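Local coordinates for esterase YbfF (Escherichia coli, PDB 3BF7), which probably hydrolyses ester and perhaps thioester bonds, as an alpha/beta hydrolase that carries a helical cap, at residues A[33-38]-A[243-248]; A[86-91]-A[232-237]; A[106-111]-A[249-254]; A[111-116]-A[207-212]; A[198-203]-A[222-227]. The protein carries 1 engineered substitution. All blocks are in the same frame, centred on the assembly; numbering follows the deposited sequence.

Interaction 1: residues A[33-38]-A[243-248]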
# COMPACT_ATOMS: atom_id res chain seq x y z
N GLY A 33 -8.01 2.10 5.92
CA GLY A 33 -8.85 2.15 7.10
C GLY A 33 -10.11 1.32 6.95
O GLY A 33 -10.60 0.74 7.93
N VAL A 34 -10.66 1.25 5.74
CA VAL A 34 -11.87 0.48 5.51
C VAL A 34 -11.63 -0.99 5.87
O VAL A 34 -12.53 -1.68 6.35
CB VAL A 34 -12.35 0.60 4.05
CG1 VAL A 34 -11.29 0.07 3.09
CG2 VAL A 34 -13.67 -0.14 3.87
N LEU A 35 -10.41 -1.48 5.64
CA LEU A 35 -10.09 -2.86 5.97
C LEU A 35 -9.85 -2.98 7.47
O LEU A 35 -10.30 -3.94 8.11
CB LEU A 35 -8.85 -3.32 5.19
CG LEU A 35 -8.93 -3.21 3.66
CD1 LEU A 35 -7.66 -3.78 3.04
CD2 LEU A 35 -10.15 -3.94 3.15
N ALA A 36 -9.16 -2.00 8.04
CA ALA A 36 -8.86 -1.98 9.47
C ALA A 36 -10.11 -1.97 10.34
O ALA A 36 -10.15 -2.63 11.38
CB ALA A 36 -7.99 -0.77 9.80
N ARG A 37 -11.12 -1.22 9.92
CA ARG A 37 -12.35 -1.13 10.69
C ARG A 37 -13.05 -2.48 10.85
O ARG A 37 -13.77 -2.70 11.82
CB ARG A 37 -13.29 -0.09 10.08
CG ARG A 37 -12.79 1.34 10.25
CD ARG A 37 -13.85 2.37 9.88
NE ARG A 37 -14.06 2.49 8.44
CZ ARG A 37 -13.26 3.16 7.61
NH1 ARG A 37 -12.19 3.78 8.08
NH2 ARG A 37 -13.55 3.22 6.32
N ASP A 38 -12.82 -3.38 9.90
CA ASP A 38 -13.43 -4.70 9.98
C ASP A 38 -12.50 -5.68 10.70
O ASP A 38 -12.93 -6.44 11.57
CB ASP A 38 -13.74 -5.23 8.57
CG ASP A 38 -14.33 -6.62 8.59
OD1 ASP A 38 -13.55 -7.59 8.66
OD2 ASP A 38 -15.57 -6.73 8.54
N ALA A 243 -15.90 -7.29 -0.94
CA ALA A 243 -15.32 -8.39 -1.70
C ALA A 243 -13.87 -8.62 -1.28
O ALA A 243 -13.41 -9.75 -1.19
CB ALA A 243 -15.41 -8.10 -3.19
N VAL A 244 -13.15 -7.53 -1.04
CA VAL A 244 -11.76 -7.64 -0.63
C VAL A 244 -11.68 -8.31 0.74
O VAL A 244 -10.86 -9.21 0.95
CB VAL A 244 -11.08 -6.25 -0.58
CG1 VAL A 244 -9.69 -6.36 0.04
CG2 VAL A 244 -10.96 -5.69 -1.99
N LEU A 245 -12.54 -7.89 1.66
CA LEU A 245 -12.55 -8.48 3.00
C LEU A 245 -12.96 -9.95 2.99
O LEU A 245 -12.43 -10.74 3.76
CB LEU A 245 -13.47 -7.68 3.93
CG LEU A 245 -12.85 -6.36 4.41
CD1 LEU A 245 -13.93 -5.48 5.01
CD2 LEU A 245 -11.74 -6.64 5.42
N ARG A 246 -13.88 -10.33 2.11
CA ARG A 246 -14.28 -11.74 2.04
C ARG A 246 -13.07 -12.57 1.62
O ARG A 246 -12.83 -13.66 2.16
CB ARG A 246 -15.42 -11.94 1.03
CG ARG A 246 -16.77 -11.38 1.48
CD ARG A 246 -17.93 -12.02 0.73
NE ARG A 246 -17.87 -11.76 -0.71
CZ ARG A 246 -18.31 -10.65 -1.29
NH1 ARG A 246 -18.85 -9.68 -0.57
NH2 ARG A 246 -18.20 -10.50 -2.61
N ALA A 247 -12.30 -12.06 0.66
CA ALA A 247 -11.12 -12.77 0.18
C ALA A 247 -10.06 -12.84 1.28
O ALA A 247 -9.45 -13.89 1.51
CB ALA A 247 -10.55 -12.07 -1.05
N ILE A 248 -9.85 -11.73 1.97
CA ILE A 248 -8.87 -11.68 3.04
C ILE A 248 -9.21 -12.67 4.15
O ILE A 248 -8.37 -13.47 4.56
CB ILE A 248 -8.76 -10.26 3.64
CG1 ILE A 248 -8.08 -9.32 2.63
CG2 ILE A 248 -7.97 -10.28 4.95
CD1 ILE A 248 -8.07 -7.87 3.05
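Leu35 and Leu245 are the main joint between two helices, 33-39 and 241-253, that lie side by side on one face of the central sheet. The short segments pass at 53° with their axes 10.6 Å apart, and the backbones come nearest where the two leucines stand opposite each other. No hydrogen bond crosses this joint; it is held by branched aliphatic side chains and the stem of Asp38.

Leu35 works with both of its methyls. CG lies beside the backbone N (chi1 -57°), which carries the branch off toward the other helix. Leu35 CD2 sits 3.8 Å from Leu245 CG and 4.0 Å from Val244 CG1, so this one methyl rests against two successive residues of segment 243-248. The other methyl, Leu35 CD1, meets Ile248 CD1 at 4.1 Å, with the two side chains at about a right angle. In the alpha/beta hydrolase fold, helices cover the sheet on both sides, and here Val244 and Ile248 also reach down to Ile201 of strand 198-201, while Ala36 rests on Ile45 and Gln47 of strand 45-48.

Farther from the sheet, Asp38 slides past Leu245 in the opposite direction. The touching is done by its aliphatic part: Asp38 CB lies 3.6 Å from Leu245 CD1. Its carboxylate continues beyond, with Asp38 OD1 at 3.8 Å from Leu245 CD2, and that same oxygen is engaged in a salt bridge with Arg249, one turn farther along the helix that bears Leu245.

Interaction 2: residues A[86-91]-A[232-237]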
# COMPACT_ATOMS: atom_id res chain seq x y z
N ILE A 86 -0.70 -6.65 5.13
CA ILE A 86 -1.61 -6.40 4.02
C ILE A 86 -1.16 -5.09 3.38
O ILE A 86 -1.17 -4.05 4.03
CB ILE A 86 -3.07 -6.26 4.49
CG1 ILE A 86 -3.52 -7.54 5.19
CG2 ILE A 86 -3.98 -5.94 3.31
CD1 ILE A 86 -4.94 -7.49 5.74
N GLY A 87 -0.75 -5.14 2.12
CA GLY A 87 -0.29 -3.93 1.47
C GLY A 87 -0.89 -3.71 0.10
O GLY A 87 -1.10 -4.65 -0.67
N HIS A 88 -1.18 -2.45 -0.20
CA HIS A 88 -1.73 -2.07 -1.49
C HIS A 88 -0.65 -1.44 -2.37
O HIS A 88 0.04 -0.51 -1.95
CB HIS A 88 -2.86 -1.05 -1.33
CG HIS A 88 -3.37 -0.51 -2.63
ND1 HIS A 88 -3.32 0.83 -2.96
CD2 HIS A 88 -3.92 -1.14 -3.70
CE1 HIS A 88 -3.81 1.00 -4.17
NE2 HIS A 88 -4.19 -0.18 -4.64
N SER A 89 -0.51 -1.97 -3.58
CA SER A 89 0.42 -1.44 -4.57
C SER A 89 1.83 -1.25 -3.99
O SER A 89 2.45 -2.23 -3.60
CB SER A 89 -0.14 -0.13 -5.13
OG SER A 89 0.24 0.06 -6.48
N MET A 90 2.35 -0.02 -3.95
CA MET A 90 3.68 0.21 -3.40
C MET A 90 3.82 -0.46 -2.02
O MET A 90 4.86 -1.04 -1.70
CB MET A 90 3.95 1.71 -3.27
CG MET A 90 5.26 2.08 -2.58
SD MET A 90 5.39 3.85 -2.26
CE MET A 90 4.25 4.00 -0.86
N GLY A 91 2.76 -0.37 -1.22
CA GLY A 91 2.77 -0.98 0.10
C GLY A 91 2.85 -2.49 -0.00
O GLY A 91 3.45 -3.15 0.85
N ALA A 232 -13.46 -4.02 -10.69
CA ALA A 232 -12.72 -3.14 -9.80
C ALA A 232 -11.41 -2.65 -10.40
O ALA A 232 -10.72 -3.40 -11.09
CB ALA A 232 -12.45 -3.85 -8.47
N GLY A 233 -11.10 -1.39 -10.14
CA GLY A 233 -9.87 -0.79 -10.63
C GLY A 233 -8.73 -1.02 -9.65
O GLY A 233 -8.79 -1.90 -8.79
N HIS A 234 -7.70 -0.19 -9.76
CA HIS A 234 -6.50 -0.31 -8.93
C HIS A 234 -6.71 -0.17 -7.42
O HIS A 234 -6.07 -0.88 -6.65
CB HIS A 234 -5.46 0.69 -9.42
CG HIS A 234 -4.15 0.60 -8.70
ND1 HIS A 234 -3.44 -0.58 -8.57
CD2 HIS A 234 -3.41 1.55 -8.09
CE1 HIS A 234 -2.32 -0.34 -7.92
NE2 HIS A 234 -2.27 0.94 -7.61
N TRP A 235 -7.57 0.74 -6.99
CA TRP A 235 -7.83 0.89 -5.56
C TRP A 235 -9.02 -0.02 -5.23
O TRP A 235 -10.11 0.44 -4.88
CB TRP A 235 -8.12 2.36 -5.22
CG TRP A 235 -6.88 3.23 -5.22
CD1 TRP A 235 -6.10 3.56 -4.14
CD2 TRP A 235 -6.27 3.85 -6.36
NE1 TRP A 235 -5.04 4.34 -4.54
CE2 TRP A 235 -5.12 4.53 -5.89
CE3 TRP A 235 -6.58 3.89 -7.72
CZ2 TRP A 235 -4.28 5.26 -6.75
CZ3 TRP A 235 -5.74 4.61 -8.58
CH2 TRP A 235 -4.61 5.28 -8.08
N VAL A 236 -8.78 -1.32 -5.36
CA VAL A 236 -9.80 -2.34 -5.15
C VAL A 236 -10.55 -2.22 -3.83
O VAL A 236 -11.78 -2.35 -3.80
CB VAL A 236 -9.18 -3.76 -5.21
CG1 VAL A 236 -10.28 -4.80 -5.37
CG2 VAL A 236 -8.18 -3.86 -6.35
N HIS A 237 -9.82 -1.97 -2.75
CA HIS A 237 -10.42 -1.84 -1.43
C HIS A 237 -11.34 -0.63 -1.31
O HIS A 237 -12.26 -0.62 -0.49
CB HIS A 237 -9.33 -1.74 -0.37
CG HIS A 237 -8.32 -0.68 -0.65
ND1 HIS A 237 -7.44 -0.76 -1.71
CD2 HIS A 237 -8.07 0.50 -0.04
CE1 HIS A 237 -6.70 0.33 -1.74
NE2 HIS A 237 -7.06 1.11 -0.74
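His88 meets three residues of segment 232-237, and it does so from what is probably the nucleophile elbow, consistent with the GxSxG turn of alpha/beta hydrolases, where it precedes Ser89. From CB outward, His88 CB is already near His237, and His88 CG lies 3.5 Å from His237 CE1. That carbon stands over the middle of the His88 ring, close to ND1 and CD2 as well, and the two rings are edge-to-face with their planes at 64°, the edge belonging to His237. At the far end, His88 CE1 approaches Trp235 CD1 at 3.4 Å, over a face of the indole, although the planes meet obliquely. His88 NE2 stands over the middle of the His234 ring, the two rings being oblique, and donates to His234 O at 2.8 Å, with an angle of 151° at the hydrogen and with the nitrogen above the carbonyl plane. This anchors the backbone of the residue that probably serves as the catalytic base.

Ser89, the likely nucleophile, has the positive phi of the strained elbow, and its CB lies over the His88 face opposite His237. Asp113 accepts a hydrogen bond from His234 ND1. The other nitrogen, His234 NE2, faces Ser89 OG at 2.9 Å in a bond that is weak, bent to 116°.

Interaction 3: residues A[106-111]-A[249-254]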
# COMPACT_ATOMS: atom_id res chain seq x y z
N ILE A 106 7.00 -12.24 9.52
CA ILE A 106 5.73 -12.27 8.80
C ILE A 106 4.95 -13.57 9.00
O ILE A 106 5.53 -14.66 8.97
CB ILE A 106 5.94 -12.11 7.28
CG1 ILE A 106 6.78 -10.87 6.99
CG2 ILE A 106 4.60 -12.01 6.57
CD1 ILE A 106 7.19 -10.74 5.54
N ASP A 107 3.65 -13.45 9.21
CA ASP A 107 2.78 -14.60 9.37
C ASP A 107 2.15 -14.80 8.00
O ASP A 107 2.68 -15.53 7.16
CB ASP A 107 1.70 -14.32 10.42
CG ASP A 107 0.87 -15.55 10.75
OD1 ASP A 107 1.05 -16.58 10.07
OD2 ASP A 107 0.04 -15.48 11.67
N LYS A 108 1.03 -14.12 7.76
CA LYS A 108 0.37 -14.21 6.46
C LYS A 108 0.63 -12.93 5.66
O LYS A 108 1.07 -11.92 6.22
CB LYS A 108 -1.13 -14.46 6.64
CG LYS A 108 -1.41 -15.82 7.25
CD LYS A 108 -2.86 -16.24 7.10
CE LYS A 108 -3.05 -17.67 7.57
NZ LYS A 108 -4.43 -18.16 7.29
N LEU A 109 0.37 -12.99 4.36
CA LEU A 109 0.64 -11.86 3.47
C LEU A 109 -0.44 -11.66 2.42
O LEU A 109 -0.86 -12.60 1.76
CB LEU A 109 1.99 -12.08 2.78
CG LEU A 109 2.53 -11.04 1.80
CD1 LEU A 109 4.02 -11.25 1.63
CD2 LEU A 109 1.83 -11.13 0.45
N VAL A 110 -0.89 -10.41 2.28
CA VAL A 110 -1.89 -10.05 1.29
C VAL A 110 -1.36 -8.86 0.49
O VAL A 110 -0.97 -7.85 1.06
CB VAL A 110 -3.22 -9.62 1.95
CG1 VAL A 110 -4.25 -9.28 0.88
CG2 VAL A 110 -3.74 -10.74 2.84
N ALA A 111 -1.35 -9.01 -0.83
CA ALA A 111 -0.88 -7.96 -1.73
C ALA A 111 -2.06 -7.56 -2.61
O ALA A 111 -2.55 -8.37 -3.39
CB ALA A 111 0.27 -8.47 -2.58
N ARG A 249 -10.45 -12.65 4.63
CA ARG A 249 -10.83 -13.55 5.70
C ARG A 249 -10.83 -15.02 5.31
O ARG A 249 -10.51 -15.88 6.13
CB ARG A 249 -12.18 -13.13 6.29
CG ARG A 249 -12.05 -11.88 7.16
CD ARG A 249 -13.34 -11.54 7.88
NE ARG A 249 -13.18 -10.43 8.83
CZ ARG A 249 -12.52 -10.51 9.98
NH1 ARG A 249 -11.93 -11.64 10.35
NH2 ARG A 249 -12.46 -9.45 10.78
N ARG A 250 -11.15 -15.33 4.06
CA ARG A 250 -11.12 -16.72 3.61
C ARG A 250 -9.67 -17.21 3.75
O ARG A 250 -9.42 -18.32 4.21
CB ARG A 250 -11.57 -16.82 2.16
CG ARG A 250 -11.41 -18.22 1.58
CD ARG A 250 -11.77 -18.26 0.11
NE ARG A 250 -11.31 -19.49 -0.53
CZ ARG A 250 -11.39 -19.74 -1.83
NH1 ARG A 250 -11.91 -18.84 -2.65
NH2 ARG A 250 -10.93 -20.89 -2.32
N TYR A 251 -8.73 -16.36 3.35
CA TYR A 251 -7.31 -16.68 3.41
C TYR A 251 -6.82 -16.76 4.86
O TYR A 251 -6.11 -17.70 5.22
CB TYR A 251 -6.53 -15.61 2.63
CG TYR A 251 -5.03 -15.59 2.84
CD1 TYR A 251 -4.23 -16.66 2.45
CD2 TYR A 251 -4.41 -14.48 3.40
CE1 TYR A 251 -2.84 -16.62 2.61
CE2 TYR A 251 -3.04 -14.42 3.57
CZ TYR A 251 -2.25 -15.49 3.17
OH TYR A 251 -0.89 -15.42 3.35
N LEU A 252 -7.20 -15.80 5.69
CA LEU A 252 -6.78 -15.80 7.09
C LEU A 252 -7.31 -17.00 7.86
O LEU A 252 -6.64 -17.51 8.76
CB LEU A 252 -7.22 -14.50 7.78
CG LEU A 252 -6.64 -13.19 7.26
CD1 LEU A 252 -7.18 -12.04 8.10
CD2 LEU A 252 -5.12 -13.22 7.31
N ASN A 253 -8.52 -17.44 7.54
CA ASN A 253 -9.10 -18.60 8.22
C ASN A 253 -8.46 -19.90 7.71
O ASN A 253 -8.51 -20.93 8.40
CB ASN A 253 -10.62 -18.67 7.99
CG ASN A 253 -11.37 -17.47 8.56
OD1 ASN A 253 -11.00 -16.92 9.59
ND2 ASN A 253 -12.44 -17.08 7.88
N ASP A 254 -7.87 -19.84 6.52
CA ASP A 254 -7.21 -20.96 5.84
C ASP A 254 -7.81 -22.34 6.11
O ASP A 254 -7.10 -23.28 6.44
CB ASP A 254 -5.69 -20.98 6.14
CG ASP A 254 -5.37 -21.26 7.60
OD1 ASP A 254 -5.88 -22.27 8.14
OD2 ASP A 254 -4.61 -20.50 8.22
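Strand 108-111 and helix 249-253 run almost antiparallel, at 162° with their axes 9.7 Å apart, and the CA atoms of Lys108 and Leu252 are the nearest pair. Lys108 spans the gap, its extended chain passing over one face of the Tyr251 ring in the direction opposite to the tyrosine. Lys108 CD makes the CH-pi contact, 4.2 Å from the Tyr251 ring centroid and 21° off its normal, with Leu252 CD2 nearby.

The ammonium reaches the C-terminal end of the helix and is gripped by three oxygens. Lys108 NZ binds Tyr251 O at 2.7 Å, in the carbonyl plane on a lone pair, and Leu252 O at 2.7 Å, from above that carbonyl plane. The third is Asp254 OD2, in a short salt bridge on the anti side of the carboxylate. The lysine's charge probably offsets both the negative end of the helix dipole and the Asp254 carboxylate.

Tyr251 runs the other way, toward the strand. Its OH accepts a nearly straight bond from Leu109 N (2.9 Å, 175°) and is also bonded to Pro197 O. Val110 CG2 packs on Tyr251 CE2 at 3.8 Å.

The contact seats the end of helix 241-253 on the central sheet of the alpha/beta hydrolase fold, where Tyr251 touches Leu199 of strand 198-201 and Leu252 touches Thr84 of strand 83-88, while Leu109 points to helix 90-101 on the other face.

Interaction 4: residues A[111-116]-A[207-212]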
# COMPACT_ATOMS: atom_id res chain seq x y z
N ALA A 111 -1.35 -9.01 -0.83
CA ALA A 111 -0.88 -7.96 -1.73
C ALA A 111 -2.06 -7.56 -2.61
O ALA A 111 -2.55 -8.37 -3.39
CB ALA A 111 0.27 -8.47 -2.58
N ILE A 112 -2.50 -6.32 -2.47
CA ILE A 112 -3.65 -5.81 -3.21
C ILE A 112 -3.23 -5.09 -4.49
O ILE A 112 -2.45 -4.13 -4.45
CB ILE A 112 -4.50 -4.87 -2.33
CG1 ILE A 112 -4.88 -5.59 -1.02
CG2 ILE A 112 -5.76 -4.46 -3.07
CD1 ILE A 112 -5.64 -4.74 -0.03
N ASP A 113 -3.77 -5.57 -5.61
CA ASP A 113 -3.52 -5.10 -6.97
C ASP A 113 -2.09 -4.68 -7.24
O ASP A 113 -1.80 -3.52 -7.57
CB ASP A 113 -4.48 -3.98 -7.37
CG ASP A 113 -4.67 -3.92 -8.87
OD1 ASP A 113 -4.50 -2.84 -9.47
OD2 ASP A 113 -4.99 -4.98 -9.46
N ILE A 114 -1.20 -5.65 -7.14
CA ILE A 114 0.22 -5.42 -7.36
C ILE A 114 0.93 -6.74 -7.62
O ILE A 114 0.53 -7.80 -7.12
CB ILE A 114 0.84 -4.72 -6.11
CG1 ILE A 114 2.27 -4.27 -6.40
CG2 ILE A 114 0.79 -5.66 -4.91
CD1 ILE A 114 2.37 -3.17 -7.42
N ALA A 115 1.99 -6.68 -8.43
CA ALA A 115 2.80 -7.85 -8.74
C ALA A 115 4.25 -7.49 -8.45
O ALA A 115 4.63 -6.32 -8.54
CB ALA A 115 2.64 -8.24 -10.20
N PRO A 116 5.08 -8.48 -8.08
CA PRO A 116 6.49 -8.23 -7.78
C PRO A 116 7.28 -8.13 -9.08
O PRO A 116 8.03 -9.04 -9.45
CB PRO A 116 6.88 -9.44 -6.94
CG PRO A 116 6.05 -10.53 -7.54
CD PRO A 116 4.70 -9.86 -7.75
N PRO A 207 -4.52 -3.51 -14.86
CA PRO A 207 -3.44 -4.26 -15.49
C PRO A 207 -2.28 -4.61 -14.56
O PRO A 207 -1.31 -5.23 -14.99
CB PRO A 207 -3.00 -3.33 -16.60
CG PRO A 207 -3.05 -2.01 -15.91
CD PRO A 207 -4.38 -2.07 -15.15
N TYR A 208 -2.36 -4.21 -13.29
CA TYR A 208 -1.26 -4.47 -12.36
C TYR A 208 -0.89 -5.93 -12.13
O TYR A 208 0.28 -6.23 -11.87
CB TYR A 208 -1.55 -3.80 -11.01
CG TYR A 208 -1.23 -2.32 -10.97
CD1 TYR A 208 -0.10 -1.85 -10.29
CD2 TYR A 208 -2.07 -1.38 -11.57
CE1 TYR A 208 0.19 -0.48 -10.22
CE2 TYR A 208 -1.79 -0.01 -11.51
CZ TYR A 208 -0.66 0.43 -10.83
OH TYR A 208 -0.40 1.78 -10.74
N VAL A 209 -1.86 -6.84 -12.22
CA VAL A 209 -1.56 -8.26 -12.01
C VAL A 209 -2.00 -9.14 -13.17
O VAL A 209 -2.47 -10.26 -12.97
CB VAL A 209 -2.22 -8.79 -10.70
CG1 VAL A 209 -1.52 -10.07 -10.25
CG2 VAL A 209 -2.15 -7.73 -9.61
N SER A 210 -1.83 -8.64 -14.39
CA SER A 210 -2.21 -9.40 -15.57
C SER A 210 -1.25 -10.56 -15.85
O SER A 210 -0.19 -10.68 -15.23
CB SER A 210 -2.27 -8.47 -16.79
OG SER A 210 -1.02 -7.84 -17.00
N GLU A 211 -1.64 -11.40 -16.80
CA GLU A 211 -0.88 -12.59 -17.19
C GLU A 211 0.60 -12.41 -17.51
O GLU A 211 1.40 -13.30 -17.23
CB GLU A 211 -1.57 -13.26 -18.38
CG GLU A 211 -0.87 -14.51 -18.90
CD GLU A 211 -0.78 -15.61 -17.86
OE1 GLU A 211 -1.82 -15.96 -17.27
OE2 GLU A 211 0.33 -16.13 -17.64
N GLN A 212 0.99 -11.27 -18.09
CA GLN A 212 2.39 -11.08 -18.43
C GLN A 212 3.33 -11.01 -17.23
O GLN A 212 4.54 -11.07 -17.39
CB GLN A 212 2.59 -9.84 -19.31
CG GLN A 212 2.37 -8.50 -18.64
CD GLN A 212 0.95 -8.00 -18.80
OE1 GLN A 212 0.68 -6.81 -18.63
NE2 GLN A 212 0.04 -8.91 -19.12
O HOH W 1 -4.62 -6.34 -11.87
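Asp113 and Tyr208 cross at about a right angle, with carboxylate and phenol planes 50° apart. Asp113 is the probable acid of the Ser-His-Asp triad and sits just after strand 106-112 of the alpha/beta hydrolase sheet; the loop 207-212 folds over it. Tyr208 CB rests against two oxygens of the aspartate, 3.5 Å from each of Asp113 O and Asp113 OD1. Beyond CB, the Tyr208 ring stacks on His234, the presumed base, so the tyrosine lines both members.

With CG anti to its backbone N (chi1 -154°), the Asp113 carboxylate is presented to several donors: OD1 takes bonds from His234 and Ser206, and OD2 one from the amide of Gly203. This network fixes its rotation.

Ile114 starts away from the loop but sends Ile114 CD1 back to the edge of the Tyr208 ring, 4.0 Å from Tyr208 CD1. Val209 slides past Asp113 in the opposite direction, and Val209 CG2 presses on the backbone at Ile114 N, 3.4 Å away. Ala115 CB touches Tyr208 O. One water bridges the two segments: it accepts from Val209 N at 2.8 Å and lies 2.8 Å from Asp113 OD2, to which it can donate, though other acceptors are in reach.

Interaction 5: residues A[198-203]-A[222-227]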
# COMPACT_ATOMS: atom_id res chain seq x y z
N ALA A 198 0.37 -17.09 -0.05
CA ALA A 198 0.29 -15.63 -0.12
C ALA A 198 -0.93 -15.27 -0.95
O ALA A 198 -1.17 -15.88 -1.99
CB ALA A 198 1.54 -15.06 -0.76
N LEU A 199 -1.70 -14.29 -0.50
CA LEU A 199 -2.90 -13.88 -1.22
C LEU A 199 -2.70 -12.62 -2.04
O LEU A 199 -2.21 -11.60 -1.53
CB LEU A 199 -4.06 -13.65 -0.25
CG LEU A 199 -5.38 -13.17 -0.88
CD1 LEU A 199 -5.96 -14.27 -1.76
CD2 LEU A 199 -6.37 -12.79 0.22
N PHE A 200 -3.05 -12.69 -3.32
CA PHE A 200 -2.99 -11.56 -4.22
C PHE A 200 -4.42 -11.23 -4.60
O PHE A 200 -5.20 -12.13 -4.95
CB PHE A 200 -2.17 -11.89 -5.47
CG PHE A 200 -0.71 -12.00 -5.21
CD1 PHE A 200 -0.19 -13.11 -4.54
CD2 PHE A 200 0.15 -10.95 -5.54
CE1 PHE A 200 1.16 -13.17 -4.21
CE2 PHE A 200 1.50 -11.01 -5.20
CZ PHE A 200 2.00 -12.12 -4.53
N ILE A 201 -4.79 -9.96 -4.51
CA ILE A 201 -6.14 -9.52 -4.82
C ILE A 201 -6.11 -8.47 -5.93
O ILE A 201 -6.01 -7.27 -5.66
CB ILE A 201 -6.85 -8.92 -3.58
CG1 ILE A 201 -6.83 -9.94 -2.43
CG2 ILE A 201 -8.29 -8.55 -3.92
CD1 ILE A 201 -7.41 -9.41 -1.13
N PRO A 202 -6.18 -8.92 -7.19
CA PRO A 202 -6.16 -7.99 -8.32
C PRO A 202 -7.54 -7.40 -8.62
O PRO A 202 -8.57 -8.01 -8.32
CB PRO A 202 -5.69 -8.86 -9.49
CG PRO A 202 -5.10 -10.09 -8.84
CD PRO A 202 -5.98 -10.30 -7.65
N GLY A 203 -7.54 -6.22 -9.22
CA GLY A 203 -8.79 -5.61 -9.63
C GLY A 203 -9.01 -6.13 -11.05
O GLY A 203 -8.09 -6.12 -11.87
N PRO A 222 5.70 -18.85 -5.04
CA PRO A 222 5.24 -20.13 -5.60
C PRO A 222 3.84 -20.55 -5.17
O PRO A 222 3.10 -21.13 -5.96
CB PRO A 222 6.32 -21.12 -5.17
CG PRO A 222 6.94 -20.48 -3.95
CD PRO A 222 6.98 -19.02 -4.33
N GLN A 223 3.48 -20.25 -3.92
CA GLN A 223 2.17 -20.60 -3.40
C GLN A 223 1.19 -19.44 -3.41
O GLN A 223 0.29 -19.34 -2.57
CB GLN A 223 2.30 -21.17 -1.98
CG GLN A 223 3.10 -22.47 -1.93
CD GLN A 223 3.28 -23.00 -0.52
OE1 GLN A 223 4.40 -23.34 -0.12
NE2 GLN A 223 2.20 -23.06 0.24
N ALA A 224 1.35 -18.55 -4.39
CA ALA A 224 0.46 -17.42 -4.53
C ALA A 224 -0.94 -17.90 -4.90
O ALA A 224 -1.11 -18.85 -5.67
CB ALA A 224 0.97 -16.49 -5.63
N ARG A 225 -1.94 -17.24 -4.33
CA ARG A 225 -3.34 -17.53 -4.61
C ARG A 225 -3.91 -16.19 -5.07
O ARG A 225 -3.75 -15.18 -4.38
CB ARG A 225 -4.06 -17.99 -3.34
CG ARG A 225 -3.43 -19.21 -2.68
CD ARG A 225 -4.10 -19.54 -1.36
NE ARG A 225 -3.47 -20.69 -0.71
CZ ARG A 225 -3.83 -21.17 0.48
NH1 ARG A 225 -4.82 -20.59 1.15
NH2 ARG A 225 -3.21 -22.22 0.99
N ALA A 226 -4.55 -16.18 -6.23
CA ALA A 226 -5.11 -14.94 -6.74
C ALA A 226 -6.63 -14.93 -6.67
O ALA A 226 -7.29 -15.92 -7.01
CB ALA A 226 -4.66 -14.71 -8.18
N HIS A 227 -7.18 -13.83 -6.19
CA HIS A 227 -8.62 -13.67 -6.08
C HIS A 227 -8.96 -12.36 -6.78
O HIS A 227 -8.87 -11.28 -6.17
CB HIS A 227 -9.05 -13.61 -4.62
CG HIS A 227 -10.53 -13.64 -4.43
ND1 HIS A 227 -11.38 -12.77 -5.07
CD2 HIS A 227 -11.31 -14.46 -3.68
CE1 HIS A 227 -12.63 -13.05 -4.73
NE2 HIS A 227 -12.61 -14.07 -3.89
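Ala198, Leu199 and Phe200 pair in parallel with Ala224, Arg225 and Ala226, joining the two strands of a beta-alpha-beta unit whose helix is 214-220. Strand 224-226 is the outermost of the central sheet on this side.

The backbone hydrogen bonds alternate in the way of parallel strands. Arg225 is the pivot: its N donates to Ala198 O at 2.8 Å, and Phe200 N donates back to Arg225 O at 2.8 Å with an angle of 172°. Farther on, His227 N reaches Phe200 O at 2.9 Å. These three bonds lie nearly along the C=O axis of their acceptors. At the beginning of the pairing, a weak bond of 3.4 Å runs from Ala198 N to Gln223 O.

CA-H...O contacts run between these bonds, the shortest joining Ala226 CA to Phe200 O at 3.3 Å. At Ala198 O, Arg225 O and Phe200 O they add a second, softer partner.

Apolar contacts differ on the two faces. On one, Phe200 CG lies anti to its carbonyl carbon (chi1 -72°), which brings the ring beside Ala224, obliquely: Phe200 CE1 to Ala224 CB is 3.6 Å. Leu217 of helix 214-220 touches both residues. On the other face, Leu199 stands beside the stem of Arg225 and packs on Tyr251 of helix 241-253.

After the strands end, the chain of segment 198-203 turns off toward the probable active site, where Gly203 N binds Asp113. At the turn, Pro202 CD rests 3.4 Å from His227 O.

Interaction 2 lies nearest the middle of the chain and, with interaction 4, is buried; a hydrogen bond from His234 to Asp113 joins them, so together they assemble the presumed triad with polar and aromatic groups. Interactions 1 and 3 both use helix 241-253: its middle meets another helix mainly through aliphatic side chains, with no hydrogen bond, whereas its C-terminal end is tied to a strand by a lysine and a tyrosine. The salt bridge of Asp38 with Arg249 links the two. Interaction 5, at the sheet's edge, relies on backbone bonds, and strand 198-201 binds strand 106-112 on its other side, connecting it to interactions 3 and 4.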